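PDB 4QB7: fimbrium subunit Fim1C from Bacteroides vulgatus, which probably forms part of the tip of fimbriae, the filamentous surface appendages that mediate cell adhesion and biofilm formation. Local coordinates for residues T240-S248 with D292-N302; F43-W52 with L113-P122. All coordinates share one frame; numbering follows the deposited sequence.

Contact 1 of 2, residues T240-S248 with D292-N302; sequences TDQWGYNKS and DIVTKVTDTSN. With SO4 (sulfate ion), chain F; SO4 (sulfate ion), chain C.
Lys296 lies across one face of the Trp243 indole, the two side chains crossing at about a right angle. Its CB stands 3.7 Å from the centroid of the six-membered ring, a CH-pi contact, and its extended chain carries CD on toward NE1. The amide NE2 of Gln242 covers the opposite face near the rim. Val294 divides its methyls: CG1 sits 3.8 Å from Trp243 CE3, while CG2 rests over one face of the Tyr245 ring, 3.9 Å from its centroid. Cutting Trp243 back to an alanine would probably leave the Lys296 methylenes without their aromatic platform and open a gap beside Val294 CG1. The arrangement seats a type I' beta turn, Gln242 to Tyr245, against the end of the antiparallel hairpin of strands 286-296 and 301-313 in this fimbrillin-family protein. Two hydrogen bonds cross the contact. Asn302 ND2 gives a nearly straight bond (166°) to Trp243 O, 2.8 Å away, from above the carbonyl plane; its OD1 pairs with Thr304. With CG anti to the backbone N (chi1 179°), Tyr245 directs OH to Asp292 OD2 at 2.7 Å. The carboxylate accepts on its anti lone pair, its plane 79° from the ring, and its OD1 bonds Thr306. A sulfate, probably from the crystallisation liquor, accepts from Asn246 N; another binds Ser248 N and Lys247 NZ.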
loop_
_atom_site.group_PDB
_atom_site.type_symbol
_atom_site.label_atom_id
_atom_site.label_comp_id
_atom_site.label_asym_id
_atom_site.label_seq_id
_atom_site.Cartn_x
_atom_site.Cartn_y
_atom_site.Cartn_z
ATOM N N THR A 240 -7.867 24.475 -16.832
ATOM C CA THR A 240 -8.607 25.537 -16.172
ATOM C C THR A 240 -8.743 26.709 -17.140
ATOM O O THR A 240 -7.894 26.899 -17.996
ATOM C CB THR A 240 -7.888 25.928 -14.859
ATOM O OG1 THR A 240 -7.488 24.755 -14.139
ATOM C CG2 THR A 240 -8.742 26.779 -13.966
ATOM N N ASP A 241 -9.822 27.465 -17.026
ATOM C CA ASP A 241 -10.051 28.681 -17.793
ATOM C C ASP A 241 -11.001 29.533 -17.010
ATOM O O ASP A 241 -12.205 29.570 -17.286
ATOM C CB ASP A 241 -10.538 28.424 -19.222
ATOM C CG ASP A 241 -10.509 29.674 -20.081
ATOM O OD1 ASP A 241 -9.749 30.638 -19.726
ATOM O OD2 ASP A 241 -11.215 29.693 -21.114
ATOM N N GLN A 242 -10.443 30.190 -15.994
ATOM C CA GLN A 242 -11.154 30.985 -15.022
ATOM C C GLN A 242 -10.584 32.370 -14.987
ATOM O O GLN A 242 -9.530 32.561 -14.396
ATOM C CB GLN A 242 -10.993 30.301 -13.629
ATOM C CG GLN A 242 -12.061 30.674 -12.577
ATOM C CD GLN A 242 -13.392 30.069 -12.912
ATOM O OE1 GLN A 242 -13.556 28.833 -12.927
ATOM N NE2 GLN A 242 -14.336 30.919 -13.277
ATOM N N TRP A 243 -11.265 33.345 -15.598
ATOM C CA TRP A 243 -10.869 34.764 -15.608
ATOM C C TRP A 243 -9.412 34.968 -16.033
ATOM O O TRP A 243 -8.699 35.726 -15.396
ATOM C CB TRP A 243 -11.095 35.405 -14.204
ATOM C CG TRP A 243 -12.386 35.050 -13.536
ATOM C CD1 TRP A 243 -13.638 35.146 -14.067
ATOM C CD2 TRP A 243 -12.555 34.590 -12.188
ATOM N NE1 TRP A 243 -14.578 34.740 -13.145
ATOM C CE2 TRP A 243 -13.944 34.419 -11.974
ATOM C CE3 TRP A 243 -11.668 34.314 -11.130
ATOM C CZ2 TRP A 243 -14.465 33.977 -10.754
ATOM C CZ3 TRP A 243 -12.188 33.881 -9.919
ATOM C CH2 TRP A 243 -13.568 33.698 -9.746
ATOM N N GLY A 244 -8.979 34.289 -17.086
ATOM C CA GLY A 244 -7.601 34.340 -17.570
ATOM C C GLY A 244 -6.673 33.306 -16.957
ATOM O O GLY A 244 -5.605 33.029 -17.505
ATOM N N TYR A 245 -7.057 32.730 -15.809
ATOM C CA TYR A 245 -6.254 31.711 -15.123
ATOM C C TYR A 245 -6.383 30.409 -15.889
ATOM O O TYR A 245 -7.497 29.923 -16.034
ATOM C CB TYR A 245 -6.675 31.562 -13.642
ATOM C CG TYR A 245 -5.891 30.505 -12.895
ATOM C CD1 TYR A 245 -4.676 30.810 -12.281
ATOM C CD2 TYR A 245 -6.341 29.185 -12.830
ATOM C CE1 TYR A 245 -3.959 29.843 -11.579
ATOM C CE2 TYR A 245 -5.615 28.207 -12.157
ATOM C CZ TYR A 245 -4.442 28.547 -11.512
ATOM O OH TYR A 245 -3.761 27.596 -10.808
ATOM N N ASN A 246 -5.273 29.863 -16.409
ATOM C CA ASN A 246 -5.356 28.646 -17.195
ATOM C C ASN A 246 -4.232 27.625 -16.913
ATOM O O ASN A 246 -3.832 26.847 -17.793
ATOM C CB ASN A 246 -5.428 28.974 -18.679
ATOM C CG ASN A 246 -4.181 29.494 -19.289
ATOM O OD1 ASN A 246 -3.274 29.976 -18.609
ATOM N ND2 ASN A 246 -4.113 29.389 -20.602
ATOM N N LYS A 247 -3.838 27.534 -15.666
ATOM C CA LYS A 247 -2.845 26.582 -15.189
ATOM C C LYS A 247 -3.518 25.210 -14.974
ATOM O O LYS A 247 -4.656 25.159 -14.521
ATOM C CB LYS A 247 -2.251 27.168 -13.877
ATOM C CG LYS A 247 -1.097 26.429 -13.251
ATOM C CD LYS A 247 0.245 26.751 -13.857
ATOM C CE LYS A 247 1.263 25.840 -13.217
ATOM N NZ LYS A 247 2.445 25.632 -14.089
ATOM N N SER A 248 -2.846 24.103 -15.325
ATOM C CA SER A 248 -3.352 22.736 -15.074
ATOM C C SER A 248 -3.364 22.569 -13.558
ATOM O O SER A 248 -2.314 22.746 -12.912
ATOM C CB SER A 248 -2.472 21.690 -15.762
ATOM O OG SER A 248 -2.880 20.351 -15.533
ATOM N N ASP A 292 -2.742 28.443 -5.839
ATOM C CA ASP A 292 -3.038 29.780 -6.359
ATOM C C ASP A 292 -4.378 30.245 -5.869
ATOM O O ASP A 292 -5.340 29.480 -5.931
ATOM C CB ASP A 292 -3.026 29.737 -7.900
ATOM C CG ASP A 292 -1.686 29.353 -8.513
ATOM O OD1 ASP A 292 -0.641 29.622 -7.878
ATOM O OD2 ASP A 292 -1.680 28.819 -9.650
ATOM N N ILE A 293 -4.447 31.476 -5.343
ATOM C CA ILE A 293 -5.696 32.114 -4.895
ATOM C C ILE A 293 -6.019 33.145 -5.954
ATOM O O ILE A 293 -5.285 34.119 -6.111
ATOM C CB ILE A 293 -5.637 32.684 -3.458
ATOM C CG1 ILE A 293 -5.085 31.614 -2.468
ATOM C CG2 ILE A 293 -7.043 33.213 -3.022
ATOM C CD1 ILE A 293 -4.675 32.179 -1.153
ATOM N N VAL A 294 -7.037 32.855 -6.767
ATOM C CA VAL A 294 -7.392 33.652 -7.947
ATOM C C VAL A 294 -8.618 34.479 -7.685
ATOM O O VAL A 294 -9.669 33.919 -7.411
ATOM C CB VAL A 294 -7.607 32.703 -9.165
ATOM C CG1 VAL A 294 -7.991 33.476 -10.424
ATOM C CG2 VAL A 294 -6.380 31.845 -9.405
ATOM N N THR A 295 -8.482 35.805 -7.782
ATOM C CA THR A 295 -9.567 36.775 -7.613
ATOM C C THR A 295 -9.890 37.416 -8.974
ATOM O O THR A 295 -8.986 37.873 -9.667
ATOM C CB THR A 295 -9.228 37.825 -6.541
ATOM O OG1 THR A 295 -8.855 37.182 -5.323
ATOM C CG2 THR A 295 -10.374 38.782 -6.274
ATOM N N LYS A 296 -11.189 37.476 -9.326
ATOM C CA LYS A 296 -11.693 38.068 -10.565
ATOM C C LYS A 296 -11.444 39.572 -10.640
ATOM O O LYS A 296 -11.682 40.289 -9.664
ATOM C CB LYS A 296 -13.203 37.800 -10.696
ATOM C CG LYS A 296 -13.866 38.415 -11.911
ATOM C CD LYS A 296 -15.277 37.923 -12.082
ATOM C CE LYS A 296 -15.963 38.607 -13.232
ATOM N NZ LYS A 296 -17.251 37.957 -13.562
ATOM N N VAL A 297 -10.985 40.044 -11.807
ATOM C CA VAL A 297 -10.850 41.462 -12.085
ATOM C C VAL A 297 -11.858 41.735 -13.209
ATOM O O VAL A 297 -12.768 42.542 -13.029
ATOM C CB VAL A 297 -9.410 41.916 -12.379
ATOM C CG1 VAL A 297 -9.391 43.365 -12.870
ATOM C CG2 VAL A 297 -8.542 41.769 -11.126
ATOM N N THR A 298 -11.755 40.989 -14.326
ATOM C CA THR A 298 -12.709 41.015 -15.435
ATOM C C THR A 298 -12.932 39.559 -15.825
ATOM O O THR A 298 -12.363 38.668 -15.194
ATOM C CB THR A 298 -12.274 41.925 -16.617
ATOM O OG1 THR A 298 -11.324 41.281 -17.473
ATOM C CG2 THR A 298 -11.779 43.277 -16.190
ATOM N N ASP A 299 -13.741 39.302 -16.862
ATOM C CA ASP A 299 -14.003 37.938 -17.342
ATOM C C ASP A 299 -12.753 37.305 -17.953
ATOM O O ASP A 299 -12.695 36.081 -18.074
ATOM C CB ASP A 299 -15.128 37.948 -18.387
ATOM C CG ASP A 299 -16.462 38.374 -17.811
ATOM O OD1 ASP A 299 -16.627 39.592 -17.518
ATOM O OD2 ASP A 299 -17.331 37.490 -17.609
ATOM N N THR A 300 -11.766 38.148 -18.329
ATOM C CA THR A 300 -10.529 37.758 -19.008
ATOM C C THR A 300 -9.254 38.161 -18.235
ATOM O O THR A 300 -8.152 37.955 -18.735
ATOM C CB THR A 300 -10.490 38.374 -20.413
ATOM O OG1 THR A 300 -10.628 39.793 -20.302
ATOM C CG2 THR A 300 -11.542 37.777 -21.360
ATOM N N SER A 301 -9.395 38.714 -17.040
ATOM C CA SER A 301 -8.231 39.105 -16.262
ATOM C C SER A 301 -8.461 38.861 -14.771
ATOM O O SER A 301 -9.611 38.807 -14.307
ATOM C CB SER A 301 -7.872 40.559 -16.529
ATOM O OG SER A 301 -8.797 41.441 -15.931
ATOM N N ASN A 302 -7.359 38.691 -14.019
ATOM C CA ASN A 302 -7.439 38.402 -12.589
ATOM C C ASN A 302 -6.165 38.772 -11.829
ATOM O O ASN A 302 -5.137 39.118 -12.412
ATOM C CB ASN A 302 -7.708 36.885 -12.411
ATOM C CG ASN A 302 -6.508 36.023 -12.646
ATOM O OD1 ASN A 302 -5.568 36.025 -11.860
ATOM N ND2 ASN A 302 -6.517 35.250 -13.713
HETATM S S SO4 F . 0.624 23.840 -16.540
HETATM O O1 SO4 F . -0.653 24.408 -16.957
HETATM O O2 SO4 F . 0.499 23.106 -15.259
HETATM O O3 SO4 F . 1.082 22.904 -17.572
HETATM O O4 SO4 F . 1.628 24.882 -16.368
HETATM S S SO4 C . -1.903 31.825 -15.311
HETATM O O1 SO4 C . -2.221 32.823 -14.260
HETATM O O2 SO4 C . -1.572 30.574 -14.667
HETATM O O3 SO4 C . -3.131 31.632 -16.080
HETATM O O4 SO4 C . -0.780 32.304 -16.171
HETATM O O HOH W 1 -13.796 33.044 -17.116
#

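Contact 2 of 2, residues F43-W52 with L113-P122; sequences FAYQTSSAGW and LSGQNAKGAP. With SO4 (sulfate ion), chain H.
Phe43 and Tyr45 share one rotamer, CG anti to the carbonyl carbon (chi1 -67° and -60°), and it carries both rings from the same side of strand 40-47 to Pro122. This strand belongs to a mixed sheet of the fimbrillin-like fold, and the loop 113-122, which links strands 111-113 and 123-127 of a separate antiparallel sheet, folds over it. Trp52, at the start of helix 52-55, has CG anti to its own backbone N, which brings the far end of the indole back beside Tyr45 and the loop.

The packing centres on Pro122. Its CB lies almost squarely over the middle of the Phe43 ring, 3.9 Å from the centroid and 7° off the normal, a CH-pi contact in which the two side chains run antiparallel past one another. Pro122 CD turns to the other aromatic, 3.9 Å from Tyr45 CZ. At the far end of the Phe43 ring, CZ meets Leu113 CD1 at 3.7 Å, and CD2 of the same leucine comes up at the ring edge. Tyr65, from strand 64-72, meets the Phe43 ring with its plane nearly perpendicular and bonds Ser114 O through its hydroxyl.

Trp52 completes the aromatic row. Its CH2 stands 3.5 Å above the plane of the Tyr45 ring, offset toward the rim, while CZ2 packs 4.1 Å from Ala121 CB. A type I beta turn from Gly115 to Ala118 forms the outer part of the loop, where Asn117 N donates to a sulfate probably taken from the crystallisation liquor. Between the loop and the strand, a water in the plane of the Tyr45 ring lies 2.8 Å from Tyr45 OH and 2.8 Å from Ala118 O.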
loop_
_atom_site.group_PDB
_atom_site.type_symbol
_atom_site.label_atom_id
_atom_site.label_comp_id
_atom_site.label_asym_id
_atom_site.label_seq_id
_atom_site.Cartn_x
_atom_site.Cartn_y
_atom_site.Cartn_z
ATOM N N PHE A 43 4.013 -20.706 -0.367
ATOM C CA PHE A 43 5.066 -21.401 0.361
ATOM C C PHE A 43 4.384 -22.476 1.153
ATOM O O PHE A 43 3.351 -22.203 1.758
ATOM C CB PHE A 43 5.843 -20.481 1.294
ATOM C CG PHE A 43 6.679 -19.408 0.646
ATOM C CD1 PHE A 43 6.143 -18.145 0.391
ATOM C CD2 PHE A 43 8.034 -19.609 0.411
ATOM C CE1 PHE A 43 6.940 -17.120 -0.144
ATOM C CE2 PHE A 43 8.825 -18.599 -0.143
ATOM C CZ PHE A 43 8.277 -17.360 -0.412
ATOM N N ALA A 44 4.903 -23.703 1.138
ATOM C CA ALA A 44 4.328 -24.785 1.921
ATOM C C ALA A 44 5.437 -25.610 2.555
ATOM O O ALA A 44 6.394 -26.008 1.893
ATOM C CB ALA A 44 3.410 -25.640 1.075
ATOM N N TYR A 45 5.311 -25.826 3.865
ATOM C CA TYR A 45 6.269 -26.529 4.712
ATOM C C TYR A 45 5.633 -27.775 5.309
ATOM O O TYR A 45 4.724 -27.695 6.138
ATOM C CB TYR A 45 6.729 -25.584 5.846
ATOM C CG TYR A 45 7.416 -24.302 5.421
ATOM C CD1 TYR A 45 6.700 -23.266 4.821
ATOM C CD2 TYR A 45 8.745 -24.067 5.739
ATOM C CE1 TYR A 45 7.316 -22.063 4.466
ATOM C CE2 TYR A 45 9.363 -22.854 5.416
ATOM C CZ TYR A 45 8.655 -21.877 4.739
ATOM O OH TYR A 45 9.268 -20.702 4.394
ATOM N N GLN A 46 6.100 -28.926 4.887
ATOM C CA GLN A 46 5.612 -30.187 5.434
ATOM C C GLN A 46 6.408 -30.558 6.712
ATOM O O GLN A 46 7.646 -30.594 6.697
ATOM C CB GLN A 46 5.675 -31.311 4.393
ATOM C CG GLN A 46 4.975 -32.564 4.872
ATOM C CD GLN A 46 5.121 -33.669 3.889
ATOM O OE1 GLN A 46 4.146 -34.135 3.306
ATOM N NE2 GLN A 46 6.350 -34.102 3.676
ATOM N N THR A 47 5.674 -30.787 7.813
ATOM C CA THR A 47 6.211 -31.178 9.111
ATOM C C THR A 47 5.598 -32.519 9.507
ATOM O O THR A 47 4.683 -33.023 8.845
ATOM C CB THR A 47 5.905 -30.112 10.212
ATOM O OG1 THR A 47 4.556 -30.248 10.669
ATOM C CG2 THR A 47 6.219 -28.673 9.808
ATOM N N SER A 48 6.025 -33.053 10.643
ATOM C CA SER A 48 5.382 -34.228 11.212
ATOM C C SER A 48 4.103 -33.755 11.944
ATOM O O SER A 48 3.834 -32.552 12.008
ATOM C CB SER A 48 6.334 -34.939 12.172
ATOM O OG SER A 48 6.408 -34.294 13.433
ATOM N N SER A 49 3.352 -34.689 12.531
ATOM C CA SER A 49 2.191 -34.372 13.345
ATOM C C SER A 49 2.573 -33.443 14.537
ATOM O O SER A 49 1.693 -32.762 15.047
ATOM C CB SER A 49 1.557 -35.655 13.861
ATOM O OG SER A 49 2.365 -36.227 14.870
ATOM N N ALA A 50 3.859 -33.416 14.970
ATOM C CA ALA A 50 4.352 -32.550 16.077
ATOM C C ALA A 50 4.003 -31.061 15.829
ATOM O O ALA A 50 3.687 -30.341 16.776
ATOM C CB ALA A 50 5.855 -32.712 16.277
ATOM N N GLY A 51 4.028 -30.643 14.561
ATOM C CA GLY A 51 3.587 -29.322 14.143
ATOM C C GLY A 51 4.605 -28.256 13.826
ATOM O O GLY A 51 5.797 -28.377 14.128
ATOM N N TRP A 52 4.082 -27.150 13.301
ATOM C CA TRP A 52 4.828 -25.997 12.832
ATOM C C TRP A 52 5.605 -25.280 13.930
ATOM O O TRP A 52 6.791 -25.061 13.747
ATOM C CB TRP A 52 3.887 -25.018 12.110
ATOM C CG TRP A 52 4.563 -23.780 11.616
ATOM C CD1 TRP A 52 4.339 -22.508 12.038
ATOM C CD2 TRP A 52 5.598 -23.699 10.618
ATOM N NE1 TRP A 52 5.170 -21.634 11.371
ATOM C CE2 TRP A 52 5.959 -22.337 10.501
ATOM C CE3 TRP A 52 6.264 -24.649 9.819
ATOM C CZ2 TRP A 52 6.942 -21.893 9.609
ATOM C CZ3 TRP A 52 7.253 -24.208 8.949
ATOM C CH2 TRP A 52 7.583 -22.846 8.850
ATOM N N LEU A 113 12.372 -12.951 -2.511
ATOM C CA LEU A 113 11.929 -13.916 -1.507
ATOM C C LEU A 113 13.105 -14.566 -0.803
ATOM O O LEU A 113 14.220 -14.656 -1.352
ATOM C CB LEU A 113 11.058 -15.013 -2.145
ATOM C CG LEU A 113 9.846 -14.607 -2.966
ATOM C CD1 LEU A 113 9.278 -15.800 -3.619
ATOM C CD2 LEU A 113 8.778 -13.973 -2.113
ATOM N N SER A 114 12.835 -15.067 0.412
ATOM C CA SER A 114 13.791 -15.845 1.189
ATOM C C SER A 114 14.065 -17.136 0.408
ATOM O O SER A 114 13.167 -17.637 -0.275
ATOM C CB SER A 114 13.230 -16.128 2.577
ATOM O OG SER A 114 11.915 -16.649 2.485
ATOM N N GLY A 115 15.306 -17.614 0.462
ATOM C CA GLY A 115 15.759 -18.786 -0.282
ATOM C C GLY A 115 14.988 -20.068 -0.075
ATOM O O GLY A 115 14.318 -20.242 0.947
ATOM N N GLN A 116 15.111 -20.988 -1.053
ATOM C CA GLN A 116 14.470 -22.307 -1.070
ATOM C C GLN A 116 14.988 -23.210 0.065
ATOM O O GLN A 116 14.306 -24.161 0.452
ATOM C CB GLN A 116 14.715 -22.966 -2.433
ATOM C CG GLN A 116 13.869 -24.214 -2.711
ATOM C CD GLN A 116 13.809 -24.562 -4.179
ATOM O OE1 GLN A 116 14.579 -24.036 -5.014
ATOM N NE2 GLN A 116 12.866 -25.448 -4.522
ATOM N N ASN A 117 16.180 -22.919 0.590
ATOM C CA ASN A 117 16.786 -23.686 1.674
ATOM C C ASN A 117 16.825 -22.871 2.982
ATOM O O ASN A 117 17.510 -23.265 3.927
ATOM C CB ASN A 117 18.199 -24.188 1.289
ATOM C CG ASN A 117 18.240 -25.193 0.149
ATOM O OD1 ASN A 117 19.034 -25.049 -0.792
ATOM N ND2 ASN A 117 17.418 -26.252 0.210
ATOM N N ALA A 118 16.080 -21.755 3.043
ATOM C CA ALA A 118 15.985 -20.955 4.271
ATOM C C ALA A 118 15.050 -21.670 5.256
ATOM O O ALA A 118 14.063 -22.295 4.852
ATOM C CB ALA A 118 15.486 -19.550 3.969
ATOM N N LYS A 119 15.373 -21.602 6.536
ATOM C CA LYS A 119 14.597 -22.290 7.558
ATOM C C LYS A 119 13.615 -21.328 8.224
ATOM O O LYS A 119 13.874 -20.131 8.307
ATOM C CB LYS A 119 15.548 -22.950 8.588
ATOM C CG LYS A 119 16.394 -24.084 7.989
ATOM C CD LYS A 119 17.554 -24.460 8.881
ATOM C CE LYS A 119 18.487 -25.478 8.261
ATOM N NZ LYS A 119 19.533 -25.923 9.227
ATOM N N GLY A 120 12.493 -21.862 8.678
ATOM C CA GLY A 120 11.474 -21.070 9.352
ATOM C C GLY A 120 10.518 -20.387 8.406
ATOM O O GLY A 120 10.587 -20.591 7.182
ATOM N N ALA A 121 9.631 -19.543 8.985
ATOM C CA ALA A 121 8.661 -18.755 8.220
ATOM C C ALA A 121 9.416 -17.903 7.192
ATOM O O ALA A 121 10.563 -17.500 7.456
ATOM C CB ALA A 121 7.822 -17.887 9.148
ATOM N N PRO A 122 8.864 -17.730 5.973
ATOM C CA PRO A 122 9.605 -16.984 4.938
ATOM C C PRO A 122 9.692 -15.465 5.191
ATOM O O PRO A 122 9.178 -14.935 6.200
ATOM C CB PRO A 122 8.819 -17.311 3.664
ATOM C CG PRO A 122 7.424 -17.525 4.136
ATOM C CD PRO A 122 7.555 -18.199 5.471
HETATM S S SO4 H . 19.245 -20.830 -0.649
HETATM O O1 SO4 H . 19.728 -19.449 -0.772
HETATM O O2 SO4 H . 18.346 -20.904 0.506
HETATM O O3 SO4 H . 18.548 -21.242 -1.878
HETATM O O4 SO4 H . 20.405 -21.710 -0.459
HETATM O O HOH W 2 12.013 -20.419 4.513
#

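How the contacts relate
The two contacts sit on opposite sides of the centre of an elongated chain, their own centres 64 Å apart and their nearest atoms about 39 Å apart, so neither touches the other. Contact 2 closes in sequence before contact 1 opens, and all four segments belong to the fimbrillin-like part of the protein. Contact 1 lies farther out, its centre 37 Å from that of the chain against 27 Å for contact 2, and is only partly buried, whereas contact 2 is a buried meeting of a strand with the loop between two strands of another sheet. Both have loops that bind sulfate through backbone N-H groups, but these ions probably come from the crystallisation liquor.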